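PDB 6SYN: peptidoglycan D,D-transpeptidase FtsI from Yersinia pestis, which probably cross-links peptidoglycan strands as a class B penicillin-binding protein, a D,D-transpeptidase whose active site is a target of beta-lactams. Local coordinates for residues Pro13-Asp21 with Val137-Thr146; Ala219-Asn227 with Ala238-Asp246. All coordinates share one frame; numbering follows the deposited sequence.

Interaction 1. Residues Pro13-Asp21 with Val137-Thr146; sequences PTARGMISD and VEKSFDRWLT
Arg16 reaches across to the paired short helices and ties itself to two acids, Glu138 and Asp142. Its chain bends at chi3 (60°), which turns the guanidinium toward both carboxylates. Glu138 is held side-on by two nitrogens that share one oxygen: Arg16 NE lies 3.2 Å and Arg16 NH2 2.8 Å from Glu138 OE1. Both come from the same face of that carboxylate, whose plane stands 85° from the guanidinium plane. Asp142 is met differently, nearly coplanar with the guanidinium; Asp142 OD1 accepts from Arg16 NH1 at 2.6 Å, and a weak bond to it runs from Arg16 NH2. Three acceptor contacts near the guanidinium plane should restrict its rotation, and the CB of Leu145 lies over one of its faces.

The backbone adds a nearly straight hydrogen bond from Gly17 N to Leu145 O, 2.8 Å at 170°, where the two chains run closest. Nearer the N-terminal end, a water donates to Ala15 O at 2.7 Å and is only weakly linked to the hydroxyls of Thr14 and Thr146.

Apolar packing continues the contact along the strand. Ile19 CD1 meets Val137 CG1 tip to tip at 3.5 Å. Ile19 CG1 lies 4.0 Å from Leu145 CD2, and Ile19 and Leu145 cross at about a right angle.

Arg112 of strand 104-113 extends the charge network to Glu138 OE2, and Gly133 N gives Asp142 OD1 a further hydrogen bond. Strand 19-20 runs between strands 26-38 and 177-178; Val137 and Trp144 both touch Leu177, so helices 136-140 and 142-145 lie against this sheet.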
ATOM      1  N   PRO A  13     -11.576 -26.608  13.094  1.00 46.88           N
ATOM      2  CA  PRO A  13     -11.345 -25.807  11.889  1.00 45.45           C
ATOM      3  C   PRO A  13     -11.301 -26.649  10.603  1.00 43.35           C
ATOM      4  O   PRO A  13     -10.386 -27.443  10.457  1.00 43.62           O
ATOM      5  CB  PRO A  13      -9.982 -25.125  12.130  1.00 46.53           C
ATOM      6  CG  PRO A  13      -9.670 -25.377  13.596  1.00 47.23           C
ATOM      7  CD  PRO A  13     -10.371 -26.677  13.933  1.00 47.11           C
ATOM      8  N   THR A  14     -12.276 -26.437   9.708  1.00 40.26           N
ATOM      9  CA  THR A  14     -12.530 -27.249   8.482  1.00 38.23           C
ATOM     10  C   THR A  14     -11.947 -26.546   7.247  1.00 35.69           C
ATOM     11  O   THR A  14     -11.740 -25.318   7.306  1.00 36.42           O
ATOM     12  CB  THR A  14     -14.030 -27.507   8.283  1.00 38.34           C
ATOM     13  OG1 THR A  14     -14.624 -26.281   7.854  1.00 39.43           O
ATOM     14  CG2 THR A  14     -14.730 -28.008   9.529  1.00 38.04           C
ATOM     15  N   ALA A  15     -11.730 -27.298   6.164  1.00 32.59           N
ATOM     16  CA  ALA A  15     -11.086 -26.838   4.910  1.00 30.13           C
ATOM     17  C   ALA A  15     -11.900 -25.700   4.276  1.00 27.91           C
ATOM     18  O   ALA A  15     -13.148 -25.739   4.344  1.00 27.74           O
ATOM     19  CB  ALA A  15     -10.917 -27.998   3.956  1.00 30.06           C
ATOM     20  N   ARG A  16     -11.196 -24.723   3.693  1.00 25.52           N
ATOM     21  CA  ARG A  16     -11.750 -23.524   3.004  1.00 23.56           C
ATOM     22  C   ARG A  16     -11.333 -23.578   1.530  1.00 22.35           C
ATOM     23  O   ARG A  16     -10.353 -24.286   1.219  1.00 22.06           O
ATOM     24  CB  ARG A  16     -11.216 -22.238   3.646  1.00 23.05           C
ATOM     25  CG  ARG A  16     -11.572 -22.056   5.116  1.00 22.76           C
ATOM     26  CD  ARG A  16     -10.690 -21.033   5.817  1.00 22.35           C
ATOM     27  NE  ARG A  16     -10.764 -19.704   5.217  1.00 22.13           N
ATOM     28  CZ  ARG A  16     -11.742 -18.821   5.421  1.00 22.04           C
ATOM     29  NH1 ARG A  16     -12.760 -19.108   6.217  1.00 22.01           N
ATOM     30  NH2 ARG A  16     -11.702 -17.644   4.820  1.00 21.95           N
ATOM     31  N   GLY A  17     -12.035 -22.849   0.659  1.00 21.04           N
ATOM     32  CA  GLY A  17     -11.642 -22.651  -0.750  1.00 20.28           C
ATOM     33  C   GLY A  17     -10.221 -22.125  -0.856  1.00 19.46           C
ATOM     34  O   GLY A  17      -9.736 -21.550   0.123  1.00 19.14           O
ATOM     35  N   MET A  18      -9.570 -22.311  -2.003  1.00 19.10           N
ATOM     36  CA  MET A  18      -8.140 -21.958  -2.192  1.00 19.13           C
ATOM     37  C   MET A  18      -8.025 -20.564  -2.826  1.00 18.69           C
ATOM     38  O   MET A  18      -8.661 -20.330  -3.882  1.00 18.54           O
ATOM     39  CB  MET A  18      -7.441 -22.983  -3.086  1.00 19.53           C
ATOM     40  CG  MET A  18      -5.942 -22.921  -2.977  1.00 20.27           C
ATOM     41  SD  MET A  18      -5.146 -23.791  -4.333  1.00 21.86           S
ATOM     42  CE  MET A  18      -5.223 -22.533  -5.607  1.00 21.60           C
ATOM     43  N   ILE A  19      -7.224 -19.684  -2.212  1.00 17.64           N
ATOM     44  CA  ILE A  19      -6.889 -18.337  -2.761  1.00 16.88           C
ATOM     45  C   ILE A  19      -5.588 -18.456  -3.556  1.00 16.37           C
ATOM     46  O   ILE A  19      -4.568 -18.875  -2.971  1.00 16.86           O
ATOM     47  CB  ILE A  19      -6.771 -17.264  -1.661  1.00 16.75           C
ATOM     48  CG1 ILE A  19      -7.924 -17.340  -0.654  1.00 16.69           C
ATOM     49  CG2 ILE A  19      -6.656 -15.887  -2.299  1.00 16.71           C
ATOM     50  CD1 ILE A  19      -7.819 -16.358   0.490  1.00 16.64           C
ATOM     51  N   SER A  20      -5.631 -18.085  -4.834  1.00 15.42           N
ATOM     52  CA  SER A  20      -4.464 -18.064  -5.747  1.00 14.91           C
ATOM     53  C   SER A  20      -4.296 -16.664  -6.340  1.00 14.47           C
ATOM     54  O   SER A  20      -5.239 -15.858  -6.269  1.00 14.35           O
ATOM     55  CB  SER A  20      -4.625 -19.089  -6.824  1.00 14.90           C
ATOM     56  OG  SER A  20      -5.703 -18.736  -7.678  1.00 15.09           O
ATOM     57  N   ASP A  21      -3.126 -16.409  -6.922  1.00 14.23           N
ATOM     58  CA  ASP A  21      -2.799 -15.157  -7.653  1.00 14.08           C
ATOM     59  C   ASP A  21      -3.311 -15.298  -9.097  1.00 13.63           C
ATOM     60  O   ASP A  21      -3.834 -16.379  -9.448  1.00 13.52           O
ATOM     61  CB  ASP A  21      -1.302 -14.841  -7.517  1.00 14.20           C
ATOM     62  CG  ASP A  21      -0.407 -15.502  -8.553  1.00 14.31           C
ATOM     63  OD1 ASP A  21      -0.849 -16.502  -9.167  1.00 14.08           O
ATOM     64  OD2 ASP A  21       0.731 -15.005  -8.745  1.00 14.31           O
ATOM     65  N   VAL A 137      -8.646 -10.356   2.540  1.00 16.91           N
ATOM     66  CA  VAL A 137      -9.440 -11.206   1.609  1.00 16.61           C
ATOM     67  C   VAL A 137     -10.064 -12.360   2.401  1.00 16.52           C
ATOM     68  O   VAL A 137     -11.250 -12.657   2.168  1.00 16.68           O
ATOM     69  CB  VAL A 137      -8.562 -11.689   0.439  1.00 16.16           C
ATOM     70  CG1 VAL A 137      -8.899 -13.105   0.008  1.00 16.12           C
ATOM     71  CG2 VAL A 137      -8.645 -10.727  -0.735  1.00 15.99           C
ATOM     72  N   GLU A 138      -9.294 -12.974   3.303  1.00 16.40           N
ATOM     73  CA  GLU A 138      -9.735 -14.128   4.134  1.00 16.24           C
ATOM     74  C   GLU A 138     -11.064 -13.763   4.816  1.00 16.19           C
ATOM     75  O   GLU A 138     -12.007 -14.572   4.727  1.00 15.67           O
ATOM     76  CB  GLU A 138      -8.623 -14.525   5.110  1.00 16.09           C
ATOM     77  CG  GLU A 138      -8.700 -15.965   5.586  1.00 16.09           C
ATOM     78  CD  GLU A 138      -8.244 -17.019   4.591  1.00 16.00           C
ATOM     79  OE1 GLU A 138      -9.073 -17.437   3.767  1.00 16.24           O
ATOM     80  OE2 GLU A 138      -7.072 -17.437   4.657  1.00 15.78           O
ATOM     81  N   LYS A 139     -11.162 -12.577   5.424  1.00 16.52           N
ATOM     82  CA  LYS A 139     -12.446 -12.058   5.972  1.00 17.14           C
ATOM     83  C   LYS A 139     -13.368 -11.671   4.810  1.00 17.17           C
ATOM     84  O   LYS A 139     -14.486 -12.211   4.738  1.00 17.11           O
ATOM     85  CB  LYS A 139     -12.262 -10.844   6.889  1.00 17.47           C
ATOM     86  CG  LYS A 139     -13.537 -10.030   7.089  1.00 18.03           C
ATOM     87  CD  LYS A 139     -13.759  -9.482   8.486  1.00 18.67           C
ATOM     88  CE  LYS A 139     -15.206  -9.606   8.927  1.00 18.96           C
ATOM     89  NZ  LYS A 139     -15.453  -8.934  10.225  1.00 19.13           N
ATOM     90  N   SER A 140     -12.898 -10.764   3.950  1.00 17.29           N
ATOM     91  CA  SER A 140     -13.664 -10.076   2.874  1.00 17.36           C
ATOM     92  C   SER A 140     -14.493 -11.068   2.042  1.00 17.11           C
ATOM     93  O   SER A 140     -15.596 -10.689   1.612  1.00 16.96           O
ATOM     94  CB  SER A 140     -12.721  -9.289   2.001  1.00 17.57           C
ATOM     95  OG  SER A 140     -13.429  -8.525   1.041  1.00 18.17           O
ATOM     96  N   PHE A 141     -13.974 -12.275   1.810  1.00 17.18           N
ATOM     97  CA  PHE A 141     -14.624 -13.344   1.008  1.00 17.78           C
ATOM     98  C   PHE A 141     -14.908 -14.577   1.880  1.00 18.58           C
ATOM     99  O   PHE A 141     -15.008 -15.687   1.313  1.00 18.58           O
ATOM    100  CB  PHE A 141     -13.727 -13.730  -0.174  1.00 17.49           C
ATOM    101  CG  PHE A 141     -13.726 -12.750  -1.318  1.00 17.23           C
ATOM    102  CD1 PHE A 141     -14.666 -12.848  -2.332  1.00 17.17           C
ATOM    103  CD2 PHE A 141     -12.784 -11.737  -1.387  1.00 17.22           C
ATOM    104  CE1 PHE A 141     -14.663 -11.954  -3.392  1.00 16.91           C
ATOM    105  CE2 PHE A 141     -12.789 -10.838  -2.443  1.00 17.13           C
ATOM    106  CZ  PHE A 141     -13.727 -10.947  -3.442  1.00 16.82           C
ATOM    107  N   ASP A 142     -15.049 -14.409   3.202  1.00 19.66           N
ATOM    108  CA  ASP A 142     -15.056 -15.547   4.165  1.00 20.88           C
ATOM    109  C   ASP A 142     -16.151 -16.549   3.782  1.00 21.78           C
ATOM    110  O   ASP A 142     -15.843 -17.748   3.727  1.00 21.50           O
ATOM    111  CB  ASP A 142     -15.242 -15.109   5.621  1.00 20.94           C
ATOM    112  CG  ASP A 142     -15.094 -16.256   6.611  1.00 20.84           C
ATOM    113  OD1 ASP A 142     -14.044 -16.928   6.574  1.00 20.62           O
ATOM    114  OD2 ASP A 142     -16.031 -16.478   7.404  1.00 20.89           O
ATOM    115  N   ARG A 143     -17.370 -16.060   3.532  1.00 23.94           N
ATOM    116  CA  ARG A 143     -18.582 -16.882   3.261  1.00 25.57           C
ATOM    117  C   ARG A 143     -18.356 -17.685   1.972  1.00 25.48           C
ATOM    118  O   ARG A 143     -18.520 -18.924   2.000  1.00 25.43           O
ATOM    119  CB  ARG A 143     -19.808 -15.967   3.199  1.00 27.24           C
ATOM    120  CG  ARG A 143     -21.113 -16.671   2.863  1.00 29.35           C
ATOM    121  CD  ARG A 143     -21.867 -17.163   4.084  1.00 31.35           C
ATOM    122  NE  ARG A 143     -23.056 -17.897   3.667  1.00 33.04           N
ATOM    123  CZ  ARG A 143     -23.067 -19.155   3.221  1.00 34.46           C
ATOM    124  NH1 ARG A 143     -21.945 -19.854   3.138  1.00 34.71           N
ATOM    125  NH2 ARG A 143     -24.210 -19.713   2.862  1.00 35.17           N
ATOM    126  N   TRP A 144     -17.987 -16.986   0.896  1.00 25.02           N
ATOM    127  CA  TRP A 144     -17.576 -17.534  -0.424  1.00 25.16           C
ATOM    128  C   TRP A 144     -16.616 -18.717  -0.236  1.00 25.74           C
ATOM    129  O   TRP A 144     -16.835 -19.775  -0.867  1.00 25.80           O
ATOM    130  CB  TRP A 144     -16.951 -16.395  -1.241  1.00 25.17           C
ATOM    131  CG  TRP A 144     -16.303 -16.784  -2.531  1.00 24.93           C
ATOM    132  CD1 TRP A 144     -14.979 -17.041  -2.738  1.00 25.53           C
ATOM    133  CD2 TRP A 144     -16.938 -16.909  -3.814  1.00 24.89           C
ATOM    134  NE1 TRP A 144     -14.748 -17.331  -4.055  1.00 25.64           N
ATOM    135  CE2 TRP A 144     -15.931 -17.255  -4.742  1.00 25.19           C
ATOM    136  CE3 TRP A 144     -18.254 -16.771  -4.269  1.00 24.68           C
ATOM    137  CZ2 TRP A 144     -16.204 -17.469  -6.092  1.00 24.90           C
ATOM    138  CZ3 TRP A 144     -18.521 -16.978  -5.605  1.00 24.78           C
ATOM    139  CH2 TRP A 144     -17.509 -17.323  -6.500  1.00 24.87           C
ATOM    140  N   LEU A 145     -15.611 -18.549   0.627  1.00 26.04           N
ATOM    141  CA  LEU A 145     -14.512 -19.528   0.853  1.00 26.34           C
ATOM    142  C   LEU A 145     -14.988 -20.709   1.714  1.00 26.31           C
ATOM    143  O   LEU A 145     -14.556 -21.840   1.435  1.00 25.78           O
ATOM    144  CB  LEU A 145     -13.335 -18.797   1.510  1.00 26.52           C
ATOM    145  CG  LEU A 145     -12.594 -17.811   0.608  1.00 26.41           C
ATOM    146  CD1 LEU A 145     -11.720 -16.871   1.425  1.00 26.51           C
ATOM    147  CD2 LEU A 145     -11.757 -18.547  -0.423  1.00 26.05           C
ATOM    148  N   THR A 146     -15.830 -20.465   2.723  1.00 27.05           N
ATOM    149  CA  THR A 146     -16.272 -21.489   3.712  1.00 27.69           C
ATOM    150  C   THR A 146     -17.358 -22.382   3.095  1.00 28.38           C
ATOM    151  O   THR A 146     -18.161 -21.871   2.284  1.00 29.10           O
ATOM    152  CB  THR A 146     -16.728 -20.849   5.033  1.00 27.12           C
ATOM    153  OG1 THR A 146     -17.160 -21.889   5.910  1.00 27.36           O
ATOM    154  CG2 THR A 146     -17.855 -19.855   4.870  1.00 26.68           C
TER
HETATM  155  O   HOH W   1     -14.262 -23.724   5.740  1.00 11.19           O

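Interaction 2. Residues Ala219-Asn227 with Ala238-Asp246; sequences AMANSPSYN and AMRNRAITD
Asn222 and Asn241 meet with their amide planes 73° apart, so neither lies flat on the other. Asn222 ND2 donates to Asn241 OD1 at 3.0 Å, arriving from above the carbonyl plane, 51° out of it. Ala243 N reaches Asn241 OD1 from the opposite face at 3.3 Å; this is the capping bond of Asn241, the N-cap residue of helix 242-245. The same NH also approaches Asn222 OD1, though that bond is weak. At the other end of the Asn241 amide, ND2 points to Met220 SD in a weak N-H...S bond of 3.3 Å, the side chains crossing at about a right angle. Met220 CG rests 3.7 Å from Ala243 CB.

Met239 crosses Tyr226 obliquely as a Met-aromatic contact. Met239 SD stands 4.5 Å from the centroid of the Tyr226 ring and 22° off its normal, over the face but toward the rim, while Met239 CG touches Tyr226 CE2 at 3.6 Å. Extended beyond CG, the methionine runs on to place its methyl near the tyrosine hydroxyl.

Donors on opposite faces of Asn241 OD1, with the weak N-H...S bond, probably restrain this buried amide; through Asn222 and Met220 strand 217-223 may help position the cap.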
ATOM      1  N   ALA A 219      -0.033  -5.512  -7.318  1.00  9.84           N
ATOM      2  CA  ALA A 219       0.772  -5.587  -6.079  1.00  9.87           C
ATOM      3  C   ALA A 219       0.259  -4.563  -5.064  1.00  9.99           C
ATOM      4  O   ALA A 219      -0.083  -3.444  -5.475  1.00  9.98           O
ATOM      5  CB  ALA A 219       2.226  -5.372  -6.407  1.00  9.81           C
ATOM      6  N   MET A 220       0.221  -4.951  -3.786  1.00 10.23           N
ATOM      7  CA  MET A 220      -0.194  -4.093  -2.645  1.00 10.48           C
ATOM      8  C   MET A 220       0.522  -4.580  -1.378  1.00 10.48           C
ATOM      9  O   MET A 220       0.052  -5.563  -0.765  1.00 10.59           O
ATOM     10  CB  MET A 220      -1.712  -4.162  -2.454  1.00 10.84           C
ATOM     11  CG  MET A 220      -2.254  -3.163  -1.454  1.00 11.12           C
ATOM     12  SD  MET A 220      -3.987  -3.502  -1.073  1.00 11.62           S
ATOM     13  CE  MET A 220      -4.803  -2.309  -2.131  1.00 11.60           C
ATOM     14  N   ALA A 221       1.622  -3.919  -1.005  1.00 10.32           N
ATOM     15  CA  ALA A 221       2.513  -4.331   0.102  1.00 10.20           C
ATOM     16  C   ALA A 221       2.644  -3.208   1.133  1.00 10.17           C
ATOM     17  O   ALA A 221       2.474  -2.029   0.775  1.00 10.05           O
ATOM     18  CB  ALA A 221       3.858  -4.730  -0.443  1.00 10.19           C
ATOM     19  N   ASN A 222       2.924  -3.592   2.379  1.00 10.32           N
ATOM     20  CA  ASN A 222       3.145  -2.682   3.532  1.00 10.36           C
ATOM     21  C   ASN A 222       4.331  -3.205   4.341  1.00 10.47           C
ATOM     22  O   ASN A 222       4.487  -4.435   4.457  1.00 10.43           O
ATOM     23  CB  ASN A 222       1.917  -2.580   4.437  1.00 10.34           C
ATOM     24  CG  ASN A 222       0.633  -2.345   3.671  1.00 10.41           C
ATOM     25  OD1 ASN A 222       0.359  -1.223   3.242  1.00 10.35           O
ATOM     26  ND2 ASN A 222      -0.159  -3.394   3.496  1.00 10.21           N
ATOM     27  N   SER A 223       5.142  -2.292   4.859  1.00 10.68           N
ATOM     28  CA  SER A 223       6.173  -2.568   5.887  1.00 10.91           C
ATOM     29  C   SER A 223       5.941  -1.599   7.041  1.00 11.18           C
ATOM     30  O   SER A 223       5.816  -0.402   6.801  1.00 11.16           O
ATOM     31  CB  SER A 223       7.553  -2.442   5.313  1.00 10.89           C
ATOM     32  OG  SER A 223       8.535  -2.746   6.291  1.00 10.79           O
ATOM     33  N   PRO A 224       5.866  -2.066   8.310  1.00 11.51           N
ATOM     34  CA  PRO A 224       6.091  -3.473   8.665  1.00 11.67           C
ATOM     35  C   PRO A 224       4.939  -4.435   8.339  1.00 11.90           C
ATOM     36  O   PRO A 224       3.803  -4.001   8.228  1.00 11.88           O
ATOM     37  CB  PRO A 224       6.253  -3.404  10.187  1.00 11.59           C
ATOM     38  CG  PRO A 224       5.354  -2.259  10.584  1.00 11.55           C
ATOM     39  CD  PRO A 224       5.565  -1.236   9.487  1.00 11.53           C
ATOM     40  N   SER A 225       5.265  -5.719   8.195  1.00 12.17           N
ATOM     41  CA  SER A 225       4.280  -6.804   7.970  1.00 12.56           C
ATOM     42  C   SER A 225       4.227  -7.681   9.221  1.00 13.10           C
ATOM     43  O   SER A 225       4.580  -7.174  10.305  1.00 13.83           O
ATOM     44  CB  SER A 225       4.600  -7.598   6.735  1.00 12.60           C
ATOM     45  OG  SER A 225       3.442  -8.278   6.264  1.00 12.55           O
ATOM     46  N   TYR A 226       3.759  -8.921   9.070  1.00 13.45           N
ATOM     47  CA  TYR A 226       3.664  -9.943  10.141  1.00 13.84           C
ATOM     48  C   TYR A 226       3.716 -11.314   9.482  1.00 14.73           C
ATOM     49  O   TYR A 226       3.433 -11.396   8.274  1.00 15.05           O
ATOM     50  CB  TYR A 226       2.387  -9.772  10.970  1.00 13.66           C
ATOM     51  CG  TYR A 226       1.082 -10.114  10.291  1.00 13.39           C
ATOM     52  CD1 TYR A 226       0.591 -11.410  10.282  1.00 13.52           C
ATOM     53  CD2 TYR A 226       0.300  -9.131   9.712  1.00 13.42           C
ATOM     54  CE1 TYR A 226      -0.622 -11.724   9.688  1.00 13.50           C
ATOM     55  CE2 TYR A 226      -0.912  -9.426   9.111  1.00 13.52           C
ATOM     56  CZ  TYR A 226      -1.380 -10.726   9.101  1.00 13.56           C
ATOM     57  OH  TYR A 226      -2.577 -11.003   8.510  1.00 13.55           O
ATOM     58  N   ASN A 227       4.060 -12.348  10.251  1.00 15.87           N
ATOM     59  CA  ASN A 227       4.044 -13.750   9.766  1.00 16.78           C
ATOM     60  C   ASN A 227       2.702 -14.385  10.130  1.00 17.33           C
ATOM     61  O   ASN A 227       2.394 -14.566  11.306  1.00 17.11           O
ATOM     62  CB  ASN A 227       5.243 -14.545  10.277  1.00 16.90           C
ATOM     63  CG  ASN A 227       5.388 -15.886   9.585  1.00 17.23           C
ATOM     64  OD1 ASN A 227       4.588 -16.249   8.721  1.00 16.82           O
ATOM     65  ND2 ASN A 227       6.416 -16.631   9.955  1.00 17.50           N
ATOM     66  N   ALA A 238       1.226  -3.615  13.608  1.00 39.70           N
ATOM     67  CA  ALA A 238       0.198  -3.307  12.586  1.00 39.06           C
ATOM     68  C   ALA A 238      -0.228  -4.602  11.877  1.00 37.14           C
ATOM     69  O   ALA A 238       0.658  -5.333  11.398  1.00 37.40           O
ATOM     70  CB  ALA A 238       0.730  -2.282  11.607  1.00 38.82           C
ATOM     71  N   MET A 239      -1.535  -4.880  11.853  1.00 34.27           N
ATOM     72  CA  MET A 239      -2.164  -5.992  11.088  1.00 32.39           C
ATOM     73  C   MET A 239      -3.191  -5.425  10.098  1.00 29.24           C
ATOM     74  O   MET A 239      -3.690  -6.204   9.254  1.00 28.04           O
ATOM     75  CB  MET A 239      -2.860  -6.959  12.048  1.00 34.08           C
ATOM     76  CG  MET A 239      -3.455  -8.172  11.376  1.00 34.67           C
ATOM     77  SD  MET A 239      -3.534  -9.573  12.514  1.00 36.66           S
ATOM     78  CE  MET A 239      -4.888 -10.490  11.781  1.00 35.63           C
ATOM     79  N   ARG A 240      -3.500  -4.128  10.216  1.00 26.03           N
ATOM     80  CA  ARG A 240      -4.365  -3.376   9.272  1.00 24.01           C
ATOM     81  C   ARG A 240      -3.560  -3.082   8.002  1.00 22.17           C
ATOM     82  O   ARG A 240      -2.347  -2.794   8.106  1.00 21.96           O
ATOM     83  CB  ARG A 240      -4.904  -2.092   9.914  1.00 24.05           C
ATOM     84  CG  ARG A 240      -3.904  -0.948  10.004  1.00 24.08           C
ATOM     85  CD  ARG A 240      -4.480   0.297  10.657  1.00 23.85           C
ATOM     86  NE  ARG A 240      -3.429   1.100  11.269  1.00 24.05           N
ATOM     87  CZ  ARG A 240      -2.711   2.045  10.660  1.00 24.20           C
ATOM     88  NH1 ARG A 240      -1.775   2.688  11.340  1.00 24.10           N
ATOM     89  NH2 ARG A 240      -2.922   2.351   9.390  1.00 23.96           N
ATOM     90  N   ASN A 241      -4.228  -3.172   6.852  1.00 20.35           N
ATOM     91  CA  ASN A 241      -3.661  -2.913   5.506  1.00 19.21           C
ATOM     92  C   ASN A 241      -3.551  -1.397   5.325  1.00 18.67           C
ATOM     93  O   ASN A 241      -4.571  -0.774   4.961  1.00 19.02           O
ATOM     94  CB  ASN A 241      -4.529  -3.578   4.435  1.00 19.03           C
ATOM     95  CG  ASN A 241      -3.963  -3.474   3.034  1.00 18.78           C
ATOM     96  OD1 ASN A 241      -2.986  -2.767   2.801  1.00 18.62           O
ATOM     97  ND2 ASN A 241      -4.578  -4.177   2.096  1.00 18.31           N
ATOM     98  N   ARG A 242      -2.369  -0.827   5.582  1.00 17.82           N
ATOM     99  CA  ARG A 242      -2.134   0.644   5.550  1.00 17.35           C
ATOM    100  C   ARG A 242      -2.535   1.230   4.187  1.00 16.47           C
ATOM    101  O   ARG A 242      -2.967   2.386   4.167  1.00 16.25           O
ATOM    102  CB  ARG A 242      -0.674   0.965   5.877  1.00 17.88           C
ATOM    103  CG  ARG A 242      -0.307   0.768   7.342  1.00 18.41           C
ATOM    104  CD  ARG A 242       1.111   1.211   7.652  1.00 18.61           C
ATOM    105  NE  ARG A 242       1.396   1.301   9.083  1.00 19.02           N
ATOM    106  CZ  ARG A 242       1.562   2.432   9.770  1.00 19.08           C
ATOM    107  NH1 ARG A 242       1.472   3.611   9.174  1.00 19.30           N
ATOM    108  NH2 ARG A 242       1.828   2.379  11.064  1.00 19.03           N
ATOM    109  N   ALA A 243      -2.429   0.456   3.102  1.00 15.83           N
ATOM    110  CA  ALA A 243      -2.721   0.894   1.714  1.00 15.70           C
ATOM    111  C   ALA A 243      -4.188   1.329   1.565  1.00 15.32           C
ATOM    112  O   ALA A 243      -4.457   2.164   0.675  1.00 14.62           O
ATOM    113  CB  ALA A 243      -2.378  -0.205   0.739  1.00 15.91           C
ATOM    114  N   ILE A 244      -5.092   0.794   2.398  1.00 15.11           N
ATOM    115  CA  ILE A 244      -6.546   1.138   2.381  1.00 15.04           C
ATOM    116  C   ILE A 244      -6.973   1.844   3.682  1.00 15.20           C
ATOM    117  O   ILE A 244      -8.123   2.333   3.706  1.00 15.29           O
ATOM    118  CB  ILE A 244      -7.423  -0.104   2.087  1.00 14.88           C
ATOM    119  CG1 ILE A 244      -7.147  -1.279   3.032  1.00 14.76           C
ATOM    120  CG2 ILE A 244      -7.286  -0.513   0.629  1.00 14.74           C
ATOM    121  CD1 ILE A 244      -8.278  -2.288   3.103  1.00 14.64           C
ATOM    122  N   THR A 245      -6.128   1.924   4.720  1.00 15.01           N
ATOM    123  CA  THR A 245      -6.546   2.499   6.032  1.00 14.96           C
ATOM    124  C   THR A 245      -5.753   3.772   6.364  1.00 14.53           C
ATOM    125  O   THR A 245      -6.385   4.733   6.838  1.00 14.63           O
ATOM    126  CB  THR A 245      -6.495   1.467   7.170  1.00 15.15           C
ATOM    127  OG1 THR A 245      -5.131   1.195   7.490  1.00 15.59           O
ATOM    128  CG2 THR A 245      -7.209   0.176   6.832  1.00 15.09           C
ATOM    129  N   ASP A 246      -4.435   3.801   6.173  1.00 14.13           N
ATOM    130  CA  ASP A 246      -3.694   5.085   6.259  1.00 13.94           C
ATOM    131  C   ASP A 246      -4.361   6.046   5.274  1.00 13.76           C
ATOM    132  O   ASP A 246      -4.446   5.693   4.077  1.00 13.66           O
ATOM    133  CB  ASP A 246      -2.208   4.959   5.906  1.00 14.02           C
ATOM    134  CG  ASP A 246      -1.295   4.485   7.024  1.00 14.17           C
ATOM    135  OD1 ASP A 246      -1.708   4.536   8.205  1.00 14.10           O
ATOM    136  OD2 ASP A 246      -0.159   4.092   6.701  1.00 14.34           O
TER

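From the N terminus, residues 13-21 come first, and interaction 1 closes a loop of 115 residues when the chain returns at 137-146. That loop takes in much of the dimerisation domain, including strands 26-38, 82-88 and 104-113. Interaction 2 follows in series within the transpeptidase domain: only ten residues separate 219-227 from 238-246, and the two loops neither nest nor cross. It ties an outermost strand, 217-223, of the five-stranded antiparallel sheet to helix 242-245, shortly before Ser252 and Lys255 of the ligand pocket. The centres of interactions 1 and 2 are about 20 Å apart; helix 121-124, within the first loop, packs on strand 217-223, so part of that loop touches the second contact.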